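Local coordinates for protein probable transcriptional regulator (Pseudomonas aeruginosa, PDB 2FBI) that probably binds DNA as a dimeric transcriptional regulator of the MarR family, through a winged helix-turn-helix domain, at residues W39-I44 / P65-V70. Residues are numbered along the deposited sequence; the frame is centred on the assembly and turned at random.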
loop_
_atom_site.group_PDB
_atom_site.type_symbol
_atom_site.label_atom_id
_atom_site.label_comp_id
_atom_site.label_asym_id
_atom_site.label_seq_id
_atom_site.Cartn_x
_atom_site.Cartn_y
_atom_site.Cartn_z
ATOM N N TRP A 39 12.511 6.314 0.817
ATOM C CA TRP A 39 12.400 7.023 -0.445
ATOM C C TRP A 39 11.064 7.859 -0.457
ATOM O O TRP A 39 11.058 8.984 -0.945
ATOM C CB TRP A 39 12.439 6.049 -1.630
ATOM C CG TRP A 39 12.381 6.792 -2.992
ATOM C CD1 TRP A 39 11.407 6.702 -3.961
ATOM C CD2 TRP A 39 13.304 7.809 -3.444
ATOM N NE1 TRP A 39 11.702 7.582 -5.005
ATOM C CE2 TRP A 39 12.851 8.267 -4.706
ATOM C CE3 TRP A 39 14.476 8.365 -2.896
ATOM C CZ2 TRP A 39 13.552 9.239 -5.457
ATOM C CZ3 TRP A 39 15.159 9.356 -3.616
ATOM C CH2 TRP A 39 14.679 9.796 -4.882
ATOM N N ARG A 40 9.953 7.282 0.069
ATOM C CA ARG A 40 8.682 8.051 0.239
ATOM C C ARG A 40 8.842 9.290 1.053
ATOM O O ARG A 40 8.297 10.340 0.725
ATOM C CB ARG A 40 7.516 7.222 0.840
ATOM C CG ARG A 40 7.147 6.080 -0.081
ATOM C CD ARG A 40 5.729 5.483 0.077
ATOM N NE ARG A 40 5.479 4.914 1.391
ATOM C CZ ARG A 40 5.795 3.683 1.788
ATOM N NH1 ARG A 40 5.451 3.320 3.023
ATOM N NH2 ARG A 40 6.474 2.822 1.001
ATOM N N VAL A 41 9.499 9.140 2.176
ATOM C CA VAL A 41 9.817 10.231 3.030
ATOM C C VAL A 41 10.695 11.290 2.303
ATOM O O VAL A 41 10.381 12.494 2.260
ATOM C CB VAL A 41 10.497 9.687 4.317
ATOM C CG1 VAL A 41 11.049 10.799 5.113
ATOM C CG2 VAL A 41 9.452 8.963 5.195
ATOM N N ILE A 42 11.769 10.835 1.686
ATOM C CA ILE A 42 12.626 11.748 0.907
ATOM C C ILE A 42 11.814 12.469 -0.180
ATOM O O ILE A 42 11.892 13.691 -0.306
ATOM C CB ILE A 42 13.819 10.949 0.272
ATOM C CG1 ILE A 42 14.767 10.497 1.375
ATOM C CG2 ILE A 42 14.540 11.828 -0.773
ATOM C CD1 ILE A 42 15.781 9.422 0.967
ATOM N N ARG A 43 11.010 11.711 -0.926
ATOM C CA ARG A 43 10.162 12.286 -1.969
ATOM C C ARG A 43 9.223 13.383 -1.453
ATOM O O ARG A 43 9.044 14.408 -2.112
ATOM C CB ARG A 43 9.287 11.216 -2.622
ATOM C CG ARG A 43 10.004 10.291 -3.603
ATOM C CD ARG A 43 10.173 11.028 -4.880
ATOM N NE ARG A 43 9.312 10.530 -5.935
ATOM C CZ ARG A 43 8.834 11.276 -6.932
ATOM N NH1 ARG A 43 8.114 10.706 -7.856
ATOM N NH2 ARG A 43 9.042 12.592 -6.984
ATOM N N ILE A 44 8.577 13.146 -0.308
ATOM C CA ILE A 44 7.628 14.168 0.253
ATOM C C ILE A 44 8.361 15.370 0.779
ATOM O O ILE A 44 7.962 16.493 0.604
ATOM C CB ILE A 44 6.744 13.546 1.394
ATOM C CG1 ILE A 44 5.707 12.613 0.763
ATOM C CG2 ILE A 44 6.031 14.655 2.227
ATOM C CD1 ILE A 44 5.502 11.406 1.573
ATOM N N PRO A 65 4.737 3.749 14.448
ATOM C CA PRO A 65 5.861 3.070 15.097
ATOM C C PRO A 65 7.039 2.846 14.146
ATOM O O PRO A 65 8.189 2.912 14.587
ATOM C CB PRO A 65 5.258 1.732 15.572
ATOM C CG PRO A 65 3.748 1.881 15.412
ATOM C CD PRO A 65 3.565 2.856 14.299
ATOM N N SER A 66 6.772 2.591 12.863
ATOM C CA SER A 66 7.867 2.462 11.891
ATOM C C SER A 66 8.488 3.796 11.517
ATOM O O SER A 66 9.663 3.845 11.184
ATOM C CB SER A 66 7.459 1.689 10.636
ATOM O OG SER A 66 6.074 1.470 10.634
ATOM N N MET A 67 7.715 4.872 11.597
ATOM C CA MET A 67 8.219 6.187 11.251
ATOM C C MET A 67 9.366 6.651 12.169
ATOM O O MET A 67 10.341 7.242 11.692
ATOM C CB MET A 67 7.071 7.200 11.183
ATOM C CG MET A 67 7.467 8.543 10.623
ATOM S SD MET A 67 8.049 8.628 8.899
ATOM C CE MET A 67 7.281 10.157 8.609
ATOM N N THR A 68 9.269 6.338 13.467
ATOM C CA THR A 68 10.311 6.644 14.437
ATOM C C THR A 68 11.670 6.100 13.999
ATOM O O THR A 68 12.695 6.766 14.153
ATOM C CB THR A 68 10.001 6.006 15.852
ATOM O OG1 THR A 68 8.668 6.338 16.267
ATOM C CG2 THR A 68 11.029 6.441 16.938
ATOM N N GLY A 69 11.669 4.864 13.503
ATOM C CA GLY A 69 12.893 4.216 13.082
ATOM C C GLY A 69 13.297 4.766 11.718
ATOM O O GLY A 69 14.481 5.018 11.495
ATOM N N VAL A 70 12.315 4.972 10.822
ATOM C CA VAL A 70 12.609 5.579 9.499
ATOM C C VAL A 70 13.365 6.906 9.684
ATOM O O VAL A 70 14.488 7.039 9.212
ATOM C CB VAL A 70 11.379 5.674 8.573
ATOM C CG1 VAL A 70 11.736 6.423 7.260
ATOM C CG2 VAL A 70 10.899 4.303 8.230
#
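Helical residues 39-44 and 65-70 come closest at V41 and V70, whose CA atoms are 8.4 Å apart, a spacing that is bridged by side chains alone. Three residues carry the contact, and the summed buried surface of 97 Å² marks it as small. V41 supplies one methyl, CG2, to both partners: it lies 4.0 Å from SD of M67 and equally 4.0 Å from CG1 of V70, so this carbon sits against two residues one helical turn apart. The two approaches differ. V41 and M67 meet tip to tip, thioether sulfur against methyl, whereas the V41 and V70 side chains pass alongside each other in opposite directions. Torsions account for the reach of the methionine: CG stands anti to the backbone N (chi1 -171°), and the chain then bends at chi2 (63°), bringing the sulfur to the valine although the bond from CA to CB of M67 runs alongside residues 39-44 rather than at them. In V70, whose bond from CA to CB points toward residues 39-44, chi1 of 175° sets CG1 opposite the backbone N, and this is the branch that meets V41. The contact between the two segments is wholly apolar, with V41 and M67 buried and V70 partly exposed. I62, in the link between helices 53-59 and 64-76, touches both V41 and M67, while L71 and L74 extend the packing on V41 along helix 64-76. M67 also rests on L56 and A57, so it joins helix 53-59 to the same apolar cluster. Helices 36-48, 53-59 and 64-76, followed by the antiparallel strands 80-85 and 91-96, form the winged helix-turn-helix of MarR regulators; this contact joins the first of those helices to the last, the position of the recognition helix, which in relatives enters the DNA major groove.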